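Local coordinates for scarecrow-like protein 3 (Arabidopsis thaliana, PDB 6KPB), which probably acts as a GRAS-family transcription factor in plant development and binds zinc finger proteins such as JACKDAW/IDD10, at residues R52-I57 / D91-A97. Sequence-based numbering, arbitrary orientation.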
loop_
_atom_site.group_PDB
_atom_site.type_symbol
_atom_site.label_atom_id
_atom_site.label_comp_id
_atom_site.label_asym_id
_atom_site.label_seq_id
_atom_site.Cartn_x
_atom_site.Cartn_y
_atom_site.Cartn_z
ATOM N N ARG A 52 -6.458 18.454 -25.064
ATOM C CA ARG A 52 -6.597 17.525 -23.950
ATOM C C ARG A 52 -6.449 18.240 -22.613
ATOM O O ARG A 52 -7.198 17.964 -21.668
ATOM C CB ARG A 52 -5.566 16.403 -24.075
ATOM C CG ARG A 52 -5.419 15.543 -22.834
ATOM C CD ARG A 52 -3.954 15.287 -22.536
ATOM N NE ARG A 52 -3.315 14.453 -23.551
ATOM C CZ ARG A 52 -2.015 14.482 -23.823
ATOM N NH1 ARG A 52 -1.217 15.313 -23.166
ATOM N NH2 ARG A 52 -1.512 13.688 -24.759
ATOM N N GLY A 53 -5.496 19.170 -22.518
ATOM C CA GLY A 53 -5.253 19.839 -21.249
ATOM C C GLY A 53 -6.412 20.717 -20.815
ATOM O O GLY A 53 -6.871 20.639 -19.673
ATOM N N LEU A 54 -6.902 21.565 -21.723
ATOM C CA LEU A 54 -7.988 22.475 -21.374
ATOM C C LEU A 54 -9.278 21.718 -21.087
ATOM O O LEU A 54 -10.052 22.110 -20.206
ATOM C CB LEU A 54 -8.200 23.494 -22.492
ATOM C CG LEU A 54 -8.218 24.946 -22.019
ATOM C CD1 LEU A 54 -6.950 25.224 -21.252
ATOM C CD2 LEU A 54 -8.354 25.906 -23.186
ATOM N N TYR A 55 -9.527 20.633 -21.823
ATOM C CA TYR A 55 -10.696 19.804 -21.549
ATOM C C TYR A 55 -10.611 19.166 -20.169
ATOM O O TYR A 55 -11.637 18.980 -19.505
ATOM C CB TYR A 55 -10.840 18.735 -22.632
ATOM C CG TYR A 55 -12.136 17.959 -22.581
ATOM C CD1 TYR A 55 -13.346 18.604 -22.361
ATOM C CD2 TYR A 55 -12.149 16.581 -22.750
ATOM C CE1 TYR A 55 -14.535 17.898 -22.315
ATOM C CE2 TYR A 55 -13.331 15.866 -22.706
ATOM C CZ TYR A 55 -14.520 16.529 -22.487
ATOM O OH TYR A 55 -15.697 15.817 -22.442
ATOM N N LEU A 56 -9.398 18.832 -19.718
ATOM C CA LEU A 56 -9.226 18.293 -18.373
ATOM C C LEU A 56 -9.638 19.308 -17.315
ATOM O O LEU A 56 -10.226 18.943 -16.291
ATOM C CB LEU A 56 -7.774 17.860 -18.163
ATOM C CG LEU A 56 -7.342 16.546 -18.815
ATOM C CD1 LEU A 56 -5.825 16.412 -18.818
ATOM C CD2 LEU A 56 -7.981 15.373 -18.096
ATOM N N ILE A 57 -9.330 20.588 -17.543
ATOM C CA ILE A 57 -9.704 21.631 -16.591
ATOM C C ILE A 57 -11.218 21.737 -16.491
ATOM O O ILE A 57 -11.788 21.763 -15.393
ATOM C CB ILE A 57 -9.079 22.979 -16.995
ATOM C CG1 ILE A 57 -7.623 22.794 -17.418
ATOM C CG2 ILE A 57 -9.184 23.979 -15.855
ATOM C CD1 ILE A 57 -6.959 24.075 -17.853
ATOM N N ASP A 91 1.727 14.387 -19.489
ATOM C CA ASP A 91 2.282 15.727 -19.378
ATOM C C ASP A 91 1.803 16.362 -18.073
ATOM O O ASP A 91 1.141 15.725 -17.249
ATOM C CB ASP A 91 1.919 16.557 -20.610
ATOM C CG ASP A 91 0.479 17.037 -20.596
ATOM O OD1 ASP A 91 0.217 18.105 -20.004
ATOM O OD2 ASP A 91 -0.388 16.355 -21.178
ATOM N N THR A 92 2.138 17.639 -17.876
ATOM C CA THR A 92 1.845 18.305 -16.608
ATOM C C THR A 92 0.354 18.284 -16.298
ATOM O O THR A 92 -0.054 17.970 -15.173
ATOM C CB THR A 92 2.364 19.742 -16.643
ATOM O OG1 THR A 92 3.735 19.742 -17.050
ATOM C CG2 THR A 92 2.247 20.396 -15.269
ATOM N N MET A 93 -0.480 18.618 -17.286
ATOM C CA MET A 93 -1.917 18.673 -17.043
ATOM C C MET A 93 -2.503 17.288 -16.807
ATOM O O MET A 93 -3.442 17.143 -16.017
ATOM C CB MET A 93 -2.625 19.359 -18.210
ATOM C CG MET A 93 -3.946 19.980 -17.813
ATOM S SD MET A 93 -3.716 21.206 -16.511
ATOM C CE MET A 93 -5.215 20.982 -15.557
ATOM N N GLN A 94 -1.966 16.262 -17.471
ATOM C CA GLN A 94 -2.430 14.903 -17.218
ATOM C C GLN A 94 -2.101 14.470 -15.797
ATOM O O GLN A 94 -2.908 13.802 -15.140
ATOM C CB GLN A 94 -1.810 13.933 -18.223
ATOM C CG GLN A 94 -2.121 14.255 -19.668
ATOM C CD GLN A 94 -1.627 13.187 -20.623
ATOM O OE1 GLN A 94 -0.534 13.292 -21.181
ATOM N NE2 GLN A 94 -2.436 12.153 -20.824
ATOM N N ARG A 95 -0.915 14.834 -15.309
ATOM C CA ARG A 95 -0.534 14.479 -13.948
ATOM C C ARG A 95 -1.357 15.265 -12.932
ATOM O O ARG A 95 -1.864 14.695 -11.959
ATOM C CB ARG A 95 0.965 14.712 -13.753
ATOM C CG ARG A 95 1.833 13.884 -14.703
ATOM C CD ARG A 95 3.221 14.485 -14.879
ATOM N NE ARG A 95 4.244 13.783 -14.109
ATOM C CZ ARG A 95 5.007 12.809 -14.596
ATOM N NH1 ARG A 95 4.861 12.417 -15.853
ATOM N NH2 ARG A 95 5.915 12.225 -13.825
ATOM N N ILE A 96 -1.514 16.572 -13.155
ATOM C CA ILE A 96 -2.353 17.392 -12.279
ATOM C C ILE A 96 -3.764 16.824 -12.212
ATOM O O ILE A 96 -4.326 16.631 -11.126
ATOM C CB ILE A 96 -2.362 18.854 -12.761
ATOM C CG1 ILE A 96 -1.049 19.552 -12.405
ATOM C CG2 ILE A 96 -3.547 19.605 -12.165
ATOM C CD1 ILE A 96 -0.969 19.993 -10.962
ATOM N N ALA A 97 -4.354 16.541 -13.376
ATOM C CA ALA A 97 -5.711 16.009 -13.408
ATOM C C ALA A 97 -5.818 14.687 -12.662
ATOM O O ALA A 97 -6.847 14.413 -12.039
ATOM C CB ALA A 97 -6.174 15.841 -14.853
#
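Arg52 reaches across to the start of helix 92-109, where its guanidinium meets Asp91 and Gln94 in two different ways. The Arg52 chain leaves with CG anti to the backbone N (chi1 168°) and then bends twice, which carries the guanidinium over the Gln94 amide. The two flat groups are stacked, their planes 21° apart, and Arg52 CD lies 3.6 Å from Gln94 CG. Gln94 OE1 sits over one guanidinium face, towards its rim. Asp91 instead approaches the guanidinium edge, nearly coplanar with it. A salt bridge from OD2 to NH1 is likely but doubtful in detail, because the two atoms are modelled too close.

Asp91 and Gln94 are themselves tied together as a capping box. Asp91 OD1 accepts from Met93 N at 2.9 Å, met from above the carboxylate plane. Gln94 OE1 accepts from Asp91 N at 3.0 Å in a fairly straight bond. The other end of the Gln94 amide, NE2, donates to Leu85 O, so the amide is held at both ends.

Further along the two helices the contact is apolar. Gly53 has no side chain, consistent with the close approach here: its CA is 5.5 Å from Met93 CA, and its O is 3.5 Å from Met93 CG. The Met93 chain bends so that its CE meets Ile57 CG1 at 3.5 Å, the two side chains crossing at about a right angle. Leu56 splits its branches: CD1 lies by Met93 CG, and CD2 touches Ala97 CB at 3.7 Å. Leu82 and Leu85 of helix 72-85 also touch Leu56, while the bound peptide packs on Ile57 and Met93.

The arrangement is a near-parallel helix pair, with segment axes 23° apart. It joins the start of the predicted leucine repeat (LRI) to a later helix of that region, in the GRAS domain's helical part.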